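Nicastrin (Dictyostelium purpureum, PDB 4R12) probably serves as an essential subunit of the gamma-secretase complex, the intramembrane protease that cleaves Notch receptors and the amyloid precursor protein. Local coordinates at residues Ser20-Thr25 against Arg228-Gly233; Phe34-Lys39 against Phe137-Pro142; Pro460-Ser465 against Pro482-Ser487. One frame throughout, in Å; residues are numbered along the deposited sequence.

Interaction 1: residues Ser20-Thr25 against Arg228-Gly233; sequences SSYPCT and RDLSIG
Leu230 sets one methyl squarely on the ring of Tyr22: CD2 stands 3.5 Å from the ring centroid and only 3° off the normal, a CH-pi contact over the middle of the face. The leucine fork suits the place because its other branch, CD1, reaches the CD2 rim of the same ring. Leu230 CG lies anti to its own carbonyl carbon (chi1 -61°), which swings the fork toward the tyrosine. Beside it Asp229 CB meets Tyr22 CD1 at 3.7 Å, while the Asp229 carboxylate reaches on to Pro23, where OD2 comes 3.3 Å from CD.

At the far end the long Arg228 side chain, bent at chi3, brings its guanidinium edge-on to Thr25. Arg228 NH2 donates to Thr25 OG1 at 2.9 Å, nearly straight (170°) and with the hydroxyl in the guanidinium plane. Three waters fill the second layer. One gives hydrogens to both Pro23 O and Asp229 OD2 and accepts from Asp229 N; another joins Pro23 O to Arg228 N; the third accepts from Arg228 NE and lies 2.5 Å from Thr25 OG1.

Further out, backbone bonds to strand 143-146 hold the Tyr22 and Cys24 positions, and Ser231 OG donates to Arg228 O at 2.7 Å, tying down the turn that carries the arginine. The contact thus joins a strand of the small lobe to the loop before helix 234-252 in the large lobe. Beside the apolar methyl-on-ring patch, the polar half of this junction between lobes is held largely through bridging water, two molecules satisfying Pro23 O, with Arg228-Thr25 as the direct hydrogen bond across it.

Interaction 2: residues Phe34-Lys39 against Phe137-Pro142; sequences FGCSSK and FSFPFP
Gly35 and Phe139 hold the tight end of this contact, a short piece of parallel pairing. Gly35 N donates to Phe137 O, and Phe139 N returns a straighter bond (165°) to Gly35 O at 2.8 Å. Glycine fits because at its positive phi (87°) a CB would jam against the preceding carbonyl oxygen. Next to these bonds Cys36 SG lies 3.6 Å from Phe139 CD1, approaching the ring obliquely in a sulfur-aromatic contact. With chi1 of -35° the sulfur sits near its own backbone N, beside the phenylalanine while bonded to Cys24 in a disulfide. Phe139 is large and apolar enough to flank the sulfur, and the edge of its ring also meets Gly35 O.

Beyond Cys36 the hydrogen-bonded pairing gives way to packing. Ser37 O lies 3.2 Å from Pro142 N, which has no hydrogen to offer, and Ser37 N is buried without a partner. Ser38 CB rests on Pro142 CG at 3.8 Å, a small side chain against the puckered proline ring, while its hydroxyl takes its stronger bond from Ser175 N. The outer end is wetter: a water accepts from Lys39 NZ at 3.2 Å and donates to Pro140 O, so the exposed lysine reaches Pro140 O by way of a water.

Around this contact in the small lobe, Phe34 packs on Ile27 and Thr29 of strand 21-29, Lys26 NZ bonds both Gly35 O and Ser138 OG, Phe141 lies on Ile91 and Ile94 of strand 90-96, and Pro142 meets Asn43 of strand 43-50.

Interaction 3: residues Pro460-Ser465 against Pro482-Ser487; sequences PCFTSS and PNFYSS
A packing contact of apolar side chains against the helix end, with no hydrogen bond across it, joins the C-terminal turn of helix 452-463 to the loop that follows farther along the chain, in the interior of the protein. Two side chains of the loop carry it. Pro482 lies against the end of the helix: CG is 3.4 Å from Cys461 O, CB lies equally near Phe462 O, and CD comes 3.3 Å from Ser464 O. Three carbons of one ring therefore meet three carbonyl oxygens, a compact shape that fits the backbone where the chain leaves the helix. Replacing Pro482 by alanine removes CG and CD, which would probably open a gap beside the Cys461 and Ser464 carbonyls and let the loop backbone turn more freely.

Phe484 does the rest. Its edge, led by CZ, points at the face of Phe462 in an edge-to-face pair, centroids 5.3 Å apart and planes at 62°. CZ sits toward the rim of that face, 3.8 Å from Phe462 CG. A chi1 of -77° brings the Phe462 ring beside its backbone N, where Phe484 CZ meets its face. Phe462 O lies in the plane of the Phe484 ring, at its edge, 3.6 Å from CE2. Thr241, Val242 and Leu245 of helix 234-252 and Leu504 and Ile505 of helix 500-512 also touch Phe462, and Phe484 reaches Ile505 too, so both aromatics belong to a core shared by three helices.

Phe462 O is buried with no hydrogen-bonding partner in the model. The weakly positive hydrogens of the Phe484 edge and the CH2 groups of Pro482 probably ease that cost, although neither replaces a proper donor.

Overall arrangement
Interaction 1 is the middle piece, touching both others. Toward interaction 2, about 15 Å away between centres, the link is covalent: Cys24 SG and Cys36 SG form a disulfide of 2.1 Å, and Thr25 O lies 3.2 Å from Cys36 N in a probable hydrogen bond. Toward interaction 3, about 10 Å away between centres, Ser231 probably binds twice, its O 3.0 Å from Phe484 N and its OG 3.1 Å from Tyr485 N. Interactions 2 and 3 do not touch, their nearest atoms being about 8 Å apart. The series thus runs from the small lobe, by way of the loop before helix 234-252, to the buried end of helix 452-463; glycan sugars come no nearer than about 10 Å to side chains of these contacts.

Interaction 1: residues Ser20-Thr25 against Arg228-Gly233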
# COMPACT_ATOMS: atom_id res chain seq x y z
N SER A 20 4.54 -16.84 13.64
CA SER A 20 4.08 -16.29 12.39
C SER A 20 2.58 -16.20 12.41
O SER A 20 1.90 -16.98 11.76
CB SER A 20 4.55 -17.11 11.22
OG SER A 20 5.92 -17.40 11.34
N SER A 21 2.08 -15.25 13.19
CA SER A 21 0.65 -14.94 13.25
C SER A 21 0.38 -13.49 12.83
O SER A 21 1.20 -12.59 13.08
CB SER A 21 0.09 -15.19 14.65
OG SER A 21 0.43 -14.12 15.52
N TYR A 22 -0.79 -13.27 12.22
CA TYR A 22 -1.09 -11.99 11.60
C TYR A 22 -2.45 -11.50 12.08
O TYR A 22 -3.49 -11.95 11.62
CB TYR A 22 -1.08 -12.13 10.07
CG TYR A 22 0.10 -12.91 9.54
CD1 TYR A 22 1.37 -12.35 9.48
CD2 TYR A 22 -0.05 -14.22 9.08
CE1 TYR A 22 2.46 -13.08 9.00
CE2 TYR A 22 1.04 -14.95 8.59
CZ TYR A 22 2.29 -14.37 8.55
OH TYR A 22 3.37 -15.07 8.05
N PRO A 23 -2.44 -10.56 13.03
CA PRO A 23 -3.67 -10.13 13.70
C PRO A 23 -4.52 -9.17 12.88
O PRO A 23 -4.01 -8.39 12.06
CB PRO A 23 -3.16 -9.44 14.96
CG PRO A 23 -1.82 -8.88 14.55
CD PRO A 23 -1.24 -9.86 13.55
N CYS A 24 -5.82 -9.24 13.10
CA CYS A 24 -6.74 -8.18 12.76
C CYS A 24 -6.64 -7.09 13.83
O CYS A 24 -6.73 -7.39 15.01
CB CYS A 24 -8.17 -8.73 12.67
SG CYS A 24 -9.44 -7.47 12.49
N THR A 25 -6.42 -5.84 13.43
CA THR A 25 -6.21 -4.78 14.41
C THR A 25 -7.37 -3.79 14.36
O THR A 25 -8.20 -3.88 13.45
CB THR A 25 -4.90 -4.03 14.16
OG1 THR A 25 -4.95 -3.42 12.88
CG2 THR A 25 -3.70 -5.01 14.21
N ARG A 228 -3.43 -6.87 7.84
CA ARG A 228 -2.56 -5.91 7.17
C ARG A 228 -1.08 -6.31 7.14
O ARG A 228 -0.30 -5.77 6.33
CB ARG A 228 -2.75 -4.52 7.81
CG ARG A 228 -4.09 -3.87 7.34
CD ARG A 228 -4.49 -2.63 8.15
NE ARG A 228 -5.14 -2.97 9.43
CZ ARG A 228 -6.41 -3.33 9.56
NH1 ARG A 228 -7.21 -3.41 8.49
NH2 ARG A 228 -6.91 -3.62 10.77
N ASP A 229 -0.67 -7.27 7.96
CA ASP A 229 0.69 -7.81 7.85
C ASP A 229 0.84 -8.67 6.60
O ASP A 229 1.95 -9.05 6.24
CB ASP A 229 1.07 -8.64 9.08
CG ASP A 229 1.18 -7.79 10.33
OD1 ASP A 229 1.84 -6.73 10.28
OD2 ASP A 229 0.56 -8.18 11.35
N LEU A 230 -0.28 -8.98 5.94
CA LEU A 230 -0.28 -9.80 4.73
C LEU A 230 -0.61 -8.98 3.49
O LEU A 230 -0.98 -9.55 2.46
CB LEU A 230 -1.27 -10.96 4.85
CG LEU A 230 -1.01 -11.95 5.99
CD1 LEU A 230 -2.09 -13.04 6.03
CD2 LEU A 230 0.39 -12.56 5.80
N SER A 231 -0.48 -7.66 3.59
CA SER A 231 -0.91 -6.76 2.53
C SER A 231 0.09 -6.61 1.38
O SER A 231 0.61 -5.50 1.13
CB SER A 231 -1.21 -5.37 3.14
OG SER A 231 -0.07 -4.89 3.84
N ILE A 232 0.36 -7.72 0.69
CA ILE A 232 1.19 -7.73 -0.51
C ILE A 232 0.60 -6.80 -1.58
O ILE A 232 1.33 -6.01 -2.19
CB ILE A 232 1.33 -9.15 -1.08
CG1 ILE A 232 1.99 -10.07 -0.04
CG2 ILE A 232 2.12 -9.16 -2.42
CD1 ILE A 232 2.17 -11.49 -0.53
N GLY A 233 -0.72 -6.88 -1.76
CA GLY A 233 -1.42 -6.09 -2.77
C GLY A 233 -0.72 -6.10 -4.13
O GLY A 233 -0.36 -5.04 -4.65
O HOH W 1 -1.92 -8.73 10.22
O HOH W 2 -4.77 -6.18 10.35
O HOH W 3 -3.04 -2.64 11.48

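Interaction 2: residues Phe34-Lys39 against Phe137-Pro142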
# COMPACT_ATOMS: atom_id res chain seq x y z
N PHE A 34 -13.58 -0.03 13.24
CA PHE A 34 -13.67 -1.31 12.56
C PHE A 34 -12.43 -2.13 12.85
O PHE A 34 -11.48 -1.64 13.47
CB PHE A 34 -13.88 -1.13 11.04
CG PHE A 34 -12.76 -0.41 10.31
CD1 PHE A 34 -12.79 0.98 10.16
CD2 PHE A 34 -11.71 -1.11 9.74
CE1 PHE A 34 -11.77 1.64 9.45
CE2 PHE A 34 -10.68 -0.46 9.04
CZ PHE A 34 -10.73 0.93 8.90
N GLY A 35 -12.45 -3.40 12.45
CA GLY A 35 -11.39 -4.30 12.83
C GLY A 35 -11.67 -4.95 14.17
O GLY A 35 -12.80 -4.92 14.67
N CYS A 36 -10.63 -5.50 14.78
CA CYS A 36 -10.81 -6.43 15.88
C CYS A 36 -9.93 -6.10 17.08
O CYS A 36 -8.95 -5.36 16.97
CB CYS A 36 -10.48 -7.86 15.43
SG CYS A 36 -10.91 -8.26 13.72
N SER A 37 -10.28 -6.68 18.21
CA SER A 37 -9.46 -6.63 19.40
C SER A 37 -9.76 -7.85 20.25
O SER A 37 -10.86 -8.38 20.22
CB SER A 37 -9.72 -5.35 20.20
OG SER A 37 -8.95 -5.34 21.39
N SER A 38 -8.77 -8.31 21.01
CA SER A 38 -9.06 -9.25 22.07
C SER A 38 -9.57 -8.48 23.29
O SER A 38 -9.44 -7.26 23.36
CB SER A 38 -7.82 -10.08 22.44
OG SER A 38 -6.84 -9.26 23.04
N LYS A 39 -10.17 -9.20 24.22
CA LYS A 39 -10.46 -8.62 25.52
C LYS A 39 -9.15 -8.36 26.24
O LYS A 39 -8.09 -8.90 25.86
CB LYS A 39 -11.36 -9.54 26.35
CG LYS A 39 -12.82 -9.59 25.91
CD LYS A 39 -13.56 -8.33 26.32
CE LYS A 39 -15.05 -8.36 25.94
NZ LYS A 39 -15.53 -9.76 25.76
N PHE A 137 -16.06 -3.95 9.34
CA PHE A 137 -16.94 -4.32 10.45
C PHE A 137 -16.18 -4.26 11.77
O PHE A 137 -14.95 -4.41 11.80
CB PHE A 137 -17.52 -5.71 10.24
CG PHE A 137 -18.61 -5.75 9.21
CD1 PHE A 137 -18.30 -5.81 7.86
CD2 PHE A 137 -19.94 -5.70 9.59
CE1 PHE A 137 -19.32 -5.84 6.90
CE2 PHE A 137 -20.96 -5.73 8.64
CZ PHE A 137 -20.65 -5.80 7.30
N SER A 138 -16.90 -4.05 12.86
CA SER A 138 -16.30 -3.97 14.18
C SER A 138 -16.47 -5.28 14.95
O SER A 138 -17.57 -5.63 15.36
CB SER A 138 -16.90 -2.82 14.99
OG SER A 138 -16.29 -2.74 16.26
N PHE A 139 -15.36 -5.99 15.14
CA PHE A 139 -15.38 -7.29 15.81
C PHE A 139 -14.96 -7.15 17.28
O PHE A 139 -13.92 -6.56 17.56
CB PHE A 139 -14.44 -8.28 15.10
CG PHE A 139 -14.78 -8.50 13.66
CD1 PHE A 139 -14.26 -7.68 12.67
CD2 PHE A 139 -15.63 -9.53 13.29
CE1 PHE A 139 -14.58 -7.88 11.34
CE2 PHE A 139 -15.95 -9.74 11.96
CZ PHE A 139 -15.43 -8.92 10.99
N PRO A 140 -15.77 -7.69 18.21
CA PRO A 140 -15.47 -7.67 19.64
C PRO A 140 -14.61 -8.84 20.12
O PRO A 140 -14.44 -9.04 21.34
CB PRO A 140 -16.86 -7.73 20.28
CG PRO A 140 -17.65 -8.55 19.32
CD PRO A 140 -17.14 -8.16 17.94
N PHE A 141 -14.08 -9.62 19.18
CA PHE A 141 -13.22 -10.75 19.49
C PHE A 141 -12.04 -10.72 18.52
O PHE A 141 -12.16 -10.13 17.45
CB PHE A 141 -13.99 -12.08 19.36
CG PHE A 141 -14.70 -12.27 18.05
CD1 PHE A 141 -14.02 -12.68 16.91
CD2 PHE A 141 -16.07 -12.04 17.95
CE1 PHE A 141 -14.69 -12.85 15.70
CE2 PHE A 141 -16.74 -12.22 16.75
CZ PHE A 141 -16.05 -12.63 15.63
N PRO A 142 -10.92 -11.34 18.90
CA PRO A 142 -9.75 -11.25 18.01
C PRO A 142 -9.84 -12.22 16.83
O PRO A 142 -10.45 -13.30 16.92
CB PRO A 142 -8.59 -11.62 18.93
CG PRO A 142 -9.21 -12.55 19.93
CD PRO A 142 -10.61 -12.06 20.14
O HOH W 4 -14.31 -11.01 23.11

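Interaction 3: residues Pro460-Ser465 against Pro482-Ser487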
# COMPACT_ATOMS: atom_id res chain seq x y z
N PRO A 460 9.98 -10.74 -7.33
CA PRO A 460 9.66 -11.62 -6.20
C PRO A 460 9.87 -10.95 -4.84
O PRO A 460 9.17 -11.31 -3.89
CB PRO A 460 10.62 -12.81 -6.35
CG PRO A 460 11.54 -12.48 -7.44
CD PRO A 460 11.20 -11.17 -8.04
N CYS A 461 10.80 -10.00 -4.76
CA CYS A 461 11.02 -9.29 -3.50
C CYS A 461 9.76 -8.55 -3.01
O CYS A 461 9.46 -8.55 -1.81
CB CYS A 461 12.18 -8.30 -3.63
SG CYS A 461 12.62 -7.48 -2.09
N PHE A 462 9.03 -7.90 -3.92
CA PHE A 462 7.85 -7.15 -3.49
C PHE A 462 6.54 -7.92 -3.63
O PHE A 462 5.51 -7.46 -3.13
CB PHE A 462 7.75 -5.82 -4.26
CG PHE A 462 8.70 -4.74 -3.77
CD1 PHE A 462 9.72 -5.03 -2.89
CD2 PHE A 462 8.55 -3.42 -4.21
CE1 PHE A 462 10.58 -4.03 -2.42
CE2 PHE A 462 9.42 -2.41 -3.76
CZ PHE A 462 10.43 -2.73 -2.85
N THR A 463 6.54 -9.09 -4.26
CA THR A 463 5.28 -9.84 -4.40
C THR A 463 5.27 -11.19 -3.69
O THR A 463 4.22 -11.85 -3.64
CB THR A 463 4.91 -10.07 -5.89
OG1 THR A 463 5.88 -10.90 -6.53
CG2 THR A 463 4.81 -8.77 -6.63
N SER A 464 6.42 -11.61 -3.15
CA SER A 464 6.53 -12.91 -2.47
C SER A 464 7.30 -12.89 -1.15
O SER A 464 6.82 -13.40 -0.14
CB SER A 464 7.21 -13.95 -3.39
OG SER A 464 6.31 -14.47 -4.34
N SER A 465 8.52 -12.37 -1.18
CA SER A 465 9.42 -12.49 -0.03
C SER A 465 10.43 -11.34 -0.05
O SER A 465 11.29 -11.28 -0.92
CB SER A 465 10.15 -13.84 -0.03
OG SER A 465 10.94 -13.99 1.13
N PRO A 482 6.03 -9.47 2.02
CA PRO A 482 5.94 -8.04 1.69
C PRO A 482 4.59 -7.50 2.14
O PRO A 482 3.58 -8.12 1.84
CB PRO A 482 6.05 -8.01 0.16
CG PRO A 482 6.52 -9.39 -0.25
CD PRO A 482 6.09 -10.33 0.83
N ASN A 483 4.58 -6.39 2.87
CA ASN A 483 3.30 -5.79 3.24
C ASN A 483 3.41 -4.27 3.21
O ASN A 483 4.29 -3.70 3.85
CB ASN A 483 2.82 -6.29 4.61
CG ASN A 483 3.81 -6.00 5.74
OD1 ASN A 483 3.53 -5.20 6.64
ND2 ASN A 483 4.95 -6.69 5.73
N PHE A 484 2.53 -3.62 2.45
CA PHE A 484 2.67 -2.19 2.17
C PHE A 484 1.56 -1.34 2.78
O PHE A 484 1.36 -0.19 2.39
CB PHE A 484 2.73 -1.98 0.64
CG PHE A 484 3.93 -2.64 0.01
CD1 PHE A 484 5.16 -1.99 -0.02
CD2 PHE A 484 3.84 -3.92 -0.53
CE1 PHE A 484 6.29 -2.60 -0.58
CE2 PHE A 484 4.97 -4.53 -1.09
CZ PHE A 484 6.19 -3.86 -1.12
N TYR A 485 0.85 -1.89 3.76
CA TYR A 485 -0.06 -1.06 4.54
C TYR A 485 0.77 0.07 5.16
O TYR A 485 1.86 -0.17 5.66
CB TYR A 485 -0.77 -1.88 5.61
CG TYR A 485 -1.42 -1.05 6.69
CD1 TYR A 485 -2.40 -0.11 6.38
CD2 TYR A 485 -1.08 -1.23 8.03
CE1 TYR A 485 -3.01 0.65 7.37
CE2 TYR A 485 -1.69 -0.48 9.03
CZ TYR A 485 -2.65 0.46 8.69
OH TYR A 485 -3.25 1.21 9.67
N SER A 486 0.28 1.30 5.08
CA SER A 486 1.07 2.46 5.49
C SER A 486 1.41 2.47 6.99
O SER A 486 2.40 3.07 7.39
CB SER A 486 0.31 3.76 5.16
OG SER A 486 -0.86 3.87 5.96
N SER A 487 0.58 1.81 7.79
CA SER A 487 0.69 1.87 9.25
C SER A 487 0.51 3.33 9.71
O SER A 487 -0.21 4.11 9.05
CB SER A 487 2.04 1.28 9.74
OG SER A 487 2.11 1.25 11.15